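Local atomic coordinates of shikimate dehydrogenase (Listeria monocytogenes, PDB entry 3TNL), a protein that catalyses the reversible NADP(H)-linked interconversion of shikimate and 3-dehydroshikimate, the fourth of seven steps in chorismate biosynthesis. Residues 53-58 / 303-308; 284-289 / 309-314. All coordinates share one frame; numbering follows the deposited sequence.

Contact 1 (53-58 / 303-308); sequences PTMHNE and KEMPVD
Glu58, on the same helix 52-63 as Met55 and His56, has its OE1 gripped by the backbone N of Thr30 and of Glu31 of the second subunit. The contact itself is apolar and small, burying 106 Å² in total, and it turns on a single methyl group. Met305 CE lies 3.8 Å from both His56 ND1 and His56 CE1, approaching the imidazole obliquely, and it also meets Met55 CG at 4.1 Å. A trans, trans run of the Met305 chain followed by a bend at its last torsion (chi3 -66°) brings this methyl against both partners, whose side chains it crosses at about right angles. The CB of His56 points away from Met305, yet its ring swings back because CG stands beside the backbone N (chi1 -68°). Stacking on Tyr69 and an edge-to-face meeting with Trp300 complete the aromatic setting of that ring. Met305 precedes Pro306, which centres an inverse gamma turn and occupies the N-cap position of helix 307-313. The contact thus joins helix 52-63 of the substrate-binding domain to the link between the two C-terminal helices, with Phe297 of helix 286-301 touching both His56 and Met305 and strand 67-73 supplying Tyr69.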
loop_
_atom_site.group_PDB
_atom_site.type_symbol
_atom_site.label_atom_id
_atom_site.label_comp_id
_atom_site.label_asym_id
_atom_site.label_seq_id
_atom_site.Cartn_x
_atom_site.Cartn_y
_atom_site.Cartn_z
ATOM N N PRO B 53 8.519 -7.654 5.759
ATOM C CA PRO B 53 8.178 -7.435 4.352
ATOM C C PRO B 53 8.956 -8.345 3.421
ATOM O O PRO B 53 8.390 -8.847 2.447
ATOM C CB PRO B 53 8.494 -5.950 4.124
ATOM C CG PRO B 53 8.285 -5.355 5.459
ATOM C CD PRO B 53 8.797 -6.383 6.453
ATOM N N THR B 54 10.231 -8.568 3.714
ATOM C CA THR B 54 11.033 -9.471 2.908
ATOM C C THR B 54 10.437 -10.883 2.934
ATOM O O THR B 54 10.275 -11.518 1.894
ATOM C CB THR B 54 12.481 -9.446 3.385
ATOM O OG1 THR B 54 13.027 -8.145 3.134
ATOM C CG2 THR B 54 13.297 -10.449 2.589
ATOM N N MET B 55 10.111 -11.384 4.116
ATOM C CA MET B 55 9.492 -12.684 4.239
ATOM C C MET B 55 8.232 -12.804 3.376
ATOM O O MET B 55 8.122 -13.729 2.570
ATOM C CB MET B 55 9.164 -12.975 5.702
ATOM C CG MET B 55 8.205 -14.139 5.934
ATOM S SD MET B 55 8.117 -14.762 7.646
ATOM C CE MET B 55 7.564 -13.298 8.511
ATOM N N HIS B 56 7.269 -11.898 3.546
ATOM C CA HIS B 56 6.015 -12.055 2.811
ATOM C C HIS B 56 6.143 -11.776 1.324
ATOM O O HIS B 56 5.542 -12.478 0.516
ATOM C CB HIS B 56 4.892 -11.236 3.459
ATOM C CG HIS B 56 4.503 -11.772 4.793
ATOM N ND1 HIS B 56 3.821 -12.970 4.933
ATOM C CD2 HIS B 56 4.773 -11.336 6.043
ATOM C CE1 HIS B 56 3.669 -13.223 6.217
ATOM N NE2 HIS B 56 4.216 -12.240 6.914
ATOM N N ASN B 57 6.931 -10.778 0.945
ATOM C CA ASN B 57 7.103 -10.504 -0.486
ATOM C C ASN B 57 7.792 -11.660 -1.217
ATOM O O ASN B 57 7.427 -12.016 -2.327
ATOM C CB ASN B 57 7.825 -9.167 -0.691
ATOM C CG ASN B 57 6.934 -8.008 -0.396
ATOM O OD1 ASN B 57 5.774 -8.050 -0.760
ATOM N ND2 ASN B 57 7.453 -6.982 0.276
ATOM N N GLU B 58 8.772 -12.261 -0.573
ATOM C CA GLU B 58 9.446 -13.439 -1.164
ATOM C C GLU B 58 8.441 -14.583 -1.281
ATOM O O GLU B 58 8.434 -15.296 -2.291
ATOM C CB GLU B 58 10.673 -13.845 -0.353
ATOM C CG GLU B 58 11.828 -12.856 -0.475
ATOM C CD GLU B 58 12.574 -12.917 -1.790
ATOM O OE1 GLU B 58 13.282 -11.942 -2.091
ATOM O OE2 GLU B 58 12.484 -13.942 -2.499
ATOM N N LYS B 303 -3.525 -19.787 1.308
ATOM C CA LYS B 303 -2.535 -20.662 0.734
ATOM C C LYS B 303 -1.447 -20.840 1.790
ATOM O O LYS B 303 -1.238 -20.000 2.635
ATOM C CB LYS B 303 -2.013 -20.153 -0.576
ATOM C CG LYS B 303 -3.159 -20.044 -1.588
ATOM C CD LYS B 303 -2.698 -20.090 -2.993
ATOM C CE LYS B 303 -3.881 -19.946 -3.939
ATOM N NZ LYS B 303 -3.546 -20.206 -5.350
ATOM N N GLU B 304 -0.796 -21.989 1.746
ATOM C CA GLU B 304 0.254 -22.320 2.688
ATOM C C GLU B 304 1.565 -21.641 2.315
ATOM O O GLU B 304 2.015 -21.755 1.176
ATOM C CB GLU B 304 0.450 -23.849 2.654
ATOM C CG GLU B 304 1.452 -24.388 3.639
ATOM C CD GLU B 304 1.476 -25.912 3.680
ATOM O OE1 GLU B 304 0.872 -26.564 2.796
ATOM O OE2 GLU B 304 2.116 -26.448 4.604
ATOM N N MET B 305 2.206 -20.963 3.276
ATOM C CA MET B 305 3.526 -20.342 3.047
ATOM C C MET B 305 4.598 -21.409 2.955
ATOM O O MET B 305 4.575 -22.330 3.740
ATOM C CB MET B 305 3.913 -19.393 4.213
ATOM C CG MET B 305 5.395 -18.915 4.181
ATOM S SD MET B 305 5.967 -17.885 5.588
ATOM C CE MET B 305 4.988 -16.606 5.243
ATOM N N PRO B 306 5.553 -21.261 2.014
ATOM C CA PRO B 306 6.670 -22.238 1.880
ATOM C C PRO B 306 7.784 -21.870 2.878
ATOM O O PRO B 306 8.742 -21.183 2.517
ATOM C CB PRO B 306 7.111 -22.045 0.435
ATOM C CG PRO B 306 6.783 -20.628 0.134
ATOM C CD PRO B 306 5.550 -20.285 0.910
ATOM N N VAL B 307 7.640 -22.337 4.126
ATOM C CA VAL B 307 8.520 -21.940 5.223
ATOM C C VAL B 307 9.998 -22.290 5.033
ATOM O O VAL B 307 10.883 -21.483 5.339
ATOM C CB VAL B 307 7.983 -22.471 6.610
ATOM C CG1 VAL B 307 9.050 -22.288 7.700
ATOM C CG2 VAL B 307 6.662 -21.779 6.998
ATOM N N ASP B 308 10.262 -23.492 4.539
ATOM C CA ASP B 308 11.631 -23.924 4.299
ATOM C C ASP B 308 12.294 -23.019 3.258
ATOM O O ASP B 308 13.461 -22.641 3.398
ATOM C CB ASP B 308 11.649 -25.374 3.830
ATOM C CG ASP B 308 11.079 -26.337 4.868
ATOM O OD1 ASP B 308 10.963 -25.951 6.050
ATOM O OD2 ASP B 308 10.756 -27.488 4.502
#

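Contact 2 (284-289 / 309-314); sequences NGLGMM and YIKEIL. With NAD (nicotinamide-adenine-dinucleotide), chain H.
Met289 brings its methyl against the isobutyl end of Leu314, with Met289 CE 4.3 Å from Leu314 CD1. The first segment follows the Rossmann-type parallel sheet: strand 281-283, at its edge, leads through an Asx turn into helix 286-301, and this helix start packs against the short C-terminal helix 307-313. Met289 reaches its partner through a bend at chi2 (-83°) after a trans first torsion. One turn earlier, Leu286 CD2 rests on the aliphatic part of Lys311, 4.4 Å from Lys311 CG, toward the outer margin of the contact. With 114 Å² buried and these two pairs alone within 4.5 Å, the interface is light.

The same helix start also meets the cofactor. The Asx turn is closed by Leu286 N, which donates to Asn284 OD1 over 3.0 Å in a nearly straight bond (167°), although the donor sits well above the carbonyl plane. Asn284 ND2 is held in turn by Thr267 O. Met288, extended throughout, runs along the nicotinamide end: Met288 SD is 3.7 Å from NAD C7N, and Met288 CE is 3.8 Å from NAD C4N, the carbon that takes the hydride. Met289 CA lies 3.4 Å from the carboxamide oxygen, NAD O7N. Two donors share the carbonyl of Gly285: Met289 N reaches Gly285 O at 3.2 Å within the helix, and NAD N7N reaches Gly285 O at 2.9 Å with an N-H...O angle of 159°.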
loop_
_atom_site.group_PDB
_atom_site.type_symbol
_atom_site.label_atom_id
_atom_site.label_comp_id
_atom_site.label_asym_id
_atom_site.label_seq_id
_atom_site.Cartn_x
_atom_site.Cartn_y
_atom_site.Cartn_z
ATOM N N ASN B 284 16.314 -21.716 19.426
ATOM C CA ASN B 284 16.230 -20.251 19.417
ATOM C C ASN B 284 14.894 -19.797 18.832
ATOM O O ASN B 284 14.034 -20.618 18.526
ATOM C CB ASN B 284 17.449 -19.574 18.720
ATOM C CG ASN B 284 17.466 -19.754 17.242
ATOM O OD1 ASN B 284 16.432 -20.044 16.614
ATOM N ND2 ASN B 284 18.665 -19.578 16.639
ATOM N N GLY B 285 14.711 -18.487 18.687
ATOM C CA GLY B 285 13.431 -17.933 18.253
ATOM C C GLY B 285 13.165 -17.848 16.759
ATOM O O GLY B 285 12.148 -17.286 16.376
ATOM N N LEU B 286 14.029 -18.400 15.930
ATOM C CA LEU B 286 13.859 -18.274 14.449
ATOM C C LEU B 286 12.572 -18.948 13.971
ATOM O O LEU B 286 11.798 -18.355 13.222
ATOM C CB LEU B 286 15.059 -18.795 13.678
ATOM C CG LEU B 286 14.989 -18.545 12.160
ATOM C CD1 LEU B 286 14.998 -17.064 11.833
ATOM C CD2 LEU B 286 16.148 -19.232 11.488
ATOM N N GLY B 287 12.308 -20.140 14.469
ATOM C CA GLY B 287 11.075 -20.869 14.122
ATOM C C GLY B 287 9.819 -20.088 14.524
ATOM O O GLY B 287 8.835 -20.023 13.744
ATOM N N MET B 288 9.831 -19.468 15.701
ATOM C CA MET B 288 8.723 -18.664 16.156
ATOM C C MET B 288 8.427 -17.557 15.142
ATOM O O MET B 288 7.258 -17.283 14.799
ATOM C CB MET B 288 9.035 -18.034 17.507
ATOM C CG MET B 288 7.996 -17.066 17.994
ATOM S SD MET B 288 8.345 -16.453 19.666
ATOM C CE MET B 288 6.974 -15.367 19.989
ATOM N N MET B 289 9.486 -16.914 14.668
ATOM C CA MET B 289 9.357 -15.829 13.697
ATOM C C MET B 289 8.742 -16.334 12.390
ATOM O O MET B 289 7.806 -15.713 11.856
ATOM C CB MET B 289 10.708 -15.144 13.481
ATOM C CG MET B 289 10.707 -13.982 12.509
ATOM S SD MET B 289 10.846 -14.523 10.784
ATOM C CE MET B 289 10.821 -12.938 9.914
ATOM N N TYR B 309 11.534 -22.662 2.224
ATOM C CA TYR B 309 12.030 -21.779 1.171
ATOM C C TYR B 309 12.379 -20.423 1.781
ATOM O O TYR B 309 13.454 -19.897 1.532
ATOM C CB TYR B 309 11.013 -21.651 0.029
ATOM C CG TYR B 309 11.354 -20.579 -0.986
ATOM C CD1 TYR B 309 10.807 -19.287 -0.878
ATOM C CD2 TYR B 309 12.227 -20.839 -2.038
ATOM C CE1 TYR B 309 11.116 -18.293 -1.797
ATOM C CE2 TYR B 309 12.547 -19.848 -2.968
ATOM C CZ TYR B 309 11.993 -18.578 -2.834
ATOM O OH TYR B 309 12.301 -17.604 -3.745
ATOM N N ILE B 310 11.475 -19.868 2.602
ATOM C CA ILE B 310 11.726 -18.586 3.245
ATOM C C ILE B 310 12.942 -18.643 4.189
ATOM O O ILE B 310 13.775 -17.731 4.206
ATOM C CB ILE B 310 10.445 -18.078 3.995
ATOM C CG1 ILE B 310 9.317 -17.820 2.985
ATOM C CG2 ILE B 310 10.729 -16.815 4.827
ATOM C CD1 ILE B 310 9.674 -16.817 1.838
ATOM N N LYS B 311 13.049 -19.703 4.974
ATOM C CA LYS B 311 14.178 -19.827 5.884
ATOM C C LYS B 311 15.489 -19.780 5.111
ATOM O O LYS B 311 16.445 -19.146 5.538
ATOM C CB LYS B 311 14.108 -21.132 6.685
ATOM C CG LYS B 311 15.223 -21.270 7.712
ATOM C CD LYS B 311 15.006 -22.446 8.668
ATOM C CE LYS B 311 15.053 -23.783 7.962
ATOM N NZ LYS B 311 14.926 -24.914 8.933
ATOM N N GLU B 312 15.525 -20.451 3.964
ATOM C CA GLU B 312 16.731 -20.466 3.136
ATOM C C GLU B 312 17.082 -19.090 2.534
ATOM O O GLU B 312 18.258 -18.748 2.422
ATOM C CB GLU B 312 16.618 -21.524 2.031
ATOM C CG GLU B 312 17.859 -21.638 1.118
ATOM C CD GLU B 312 19.159 -22.052 1.847
ATOM O OE1 GLU B 312 19.100 -22.589 2.982
ATOM O OE2 GLU B 312 20.250 -21.859 1.256
ATOM N N ILE B 313 16.080 -18.311 2.136
ATOM C CA ILE B 313 16.370 -16.990 1.564
ATOM C C ILE B 313 16.763 -15.980 2.647
ATOM O O ILE B 313 17.492 -15.038 2.364
ATOM C CB ILE B 313 15.238 -16.451 0.643
ATOM C CG1 ILE B 313 13.931 -16.250 1.405
ATOM C CG2 ILE B 313 15.028 -17.377 -0.533
ATOM C CD1 ILE B 313 13.927 -15.034 2.319
ATOM N N LEU B 314 16.303 -16.182 3.884
ATOM C CA LEU B 314 16.682 -15.291 4.990
ATOM C C LEU B 314 18.043 -15.654 5.620
ATOM O O LEU B 314 18.435 -15.051 6.610
ATOM C CB LEU B 314 15.607 -15.278 6.085
ATOM C CG LEU B 314 14.230 -14.708 5.737
ATOM C CD1 LEU B 314 13.326 -14.825 6.962
ATOM C CD2 LEU B 314 14.300 -13.256 5.256
HETATM P PA NAD H . 8.479 -6.348 26.196
HETATM O O1A NAD H . 9.154 -4.980 26.238
HETATM O O2A NAD H . 6.987 -6.407 25.931
HETATM O O5B NAD H . 8.867 -7.156 27.546
HETATM C C5B NAD H . 10.178 -7.181 28.113
HETATM C C4B NAD H . 10.274 -8.324 29.131
HETATM O O4B NAD H . 11.647 -8.493 29.516
HETATM C C3B NAD H . 9.578 -7.998 30.438
HETATM O O3B NAD H . 9.119 -9.244 31.020
HETATM C C2B NAD H . 10.656 -7.416 31.320
HETATM O O2B NAD H . 10.419 -7.611 32.708
HETATM C C1B NAD H . 11.858 -8.230 30.887
HETATM N N9A NAD H . 13.181 -7.623 31.075
HETATM C C8A NAD H . 13.707 -6.642 30.304
HETATM N N7A NAD H . 14.965 -6.378 30.716
HETATM C C5A NAD H . 15.281 -7.196 31.751
HETATM C C6A NAD H . 16.365 -7.419 32.575
HETATM N N6A NAD H . 17.493 -6.719 32.414
HETATM N N1A NAD H . 16.315 -8.388 33.515
HETATM C C2A NAD H . 15.187 -9.118 33.697
HETATM N N3A NAD H . 14.081 -8.959 32.935
HETATM C C4A NAD H . 14.086 -8.022 31.960
HETATM O O3 NAD H . 9.289 -7.186 25.101
HETATM P PN NAD H . 8.719 -8.316 24.110
HETATM O O1N NAD H . 8.079 -7.715 22.884
HETATM O O2N NAD H . 7.971 -9.375 24.922
HETATM O O5D NAD H . 10.062 -8.985 23.522
HETATM C C5D NAD H . 10.929 -9.677 24.412
HETATM C C4D NAD H . 11.904 -10.410 23.512
HETATM O O4D NAD H . 11.172 -11.261 22.612
HETATM C C3D NAD H . 12.690 -9.445 22.640
HETATM O O3D NAD H . 14.073 -9.807 22.699
HETATM C C2D NAD H . 12.129 -9.647 21.242
HETATM O O2D NAD H . 13.083 -9.340 20.200
HETATM C C1D NAD H . 11.717 -11.113 21.289
HETATM N N1N NAD H . 10.673 -11.528 20.349
HETATM C C2N NAD H . 10.924 -12.521 19.475
HETATM C C3N NAD H . 9.946 -12.950 18.585
HETATM C C7N NAD H . 10.195 -14.051 17.606
HETATM O O7N NAD H . 9.437 -14.085 16.638
HETATM N N7N NAD H . 11.178 -14.950 17.829
HETATM C C4N NAD H . 8.686 -12.331 18.603
HETATM C C5N NAD H . 8.449 -11.310 19.519
HETATM C C6N NAD H . 9.466 -10.916 20.388
#

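How the contacts relate
Reading from the N terminus, the chain meets 53-58 in the substrate-binding domain, then 284-289 where the parallel cofactor-binding sheet ends, then 303-308 and directly 309-314. Contact 1 closes a loop of 244 residues that takes in the whole of that sheet, contact 2 a short one of 19, mostly helix 286-301. The segments alternate, so the two loops cross. Both contacts use helix 307-313, contact 1 just before its first turn, contact 2 on its later part and the residue after it. They touch: Met55 CE is 3.6 Å from Met289 CE. Contact 1 brings helix 52-63 against the link between the two C-terminal helices; contact 2 joins these helices to each other and alone touches NAD.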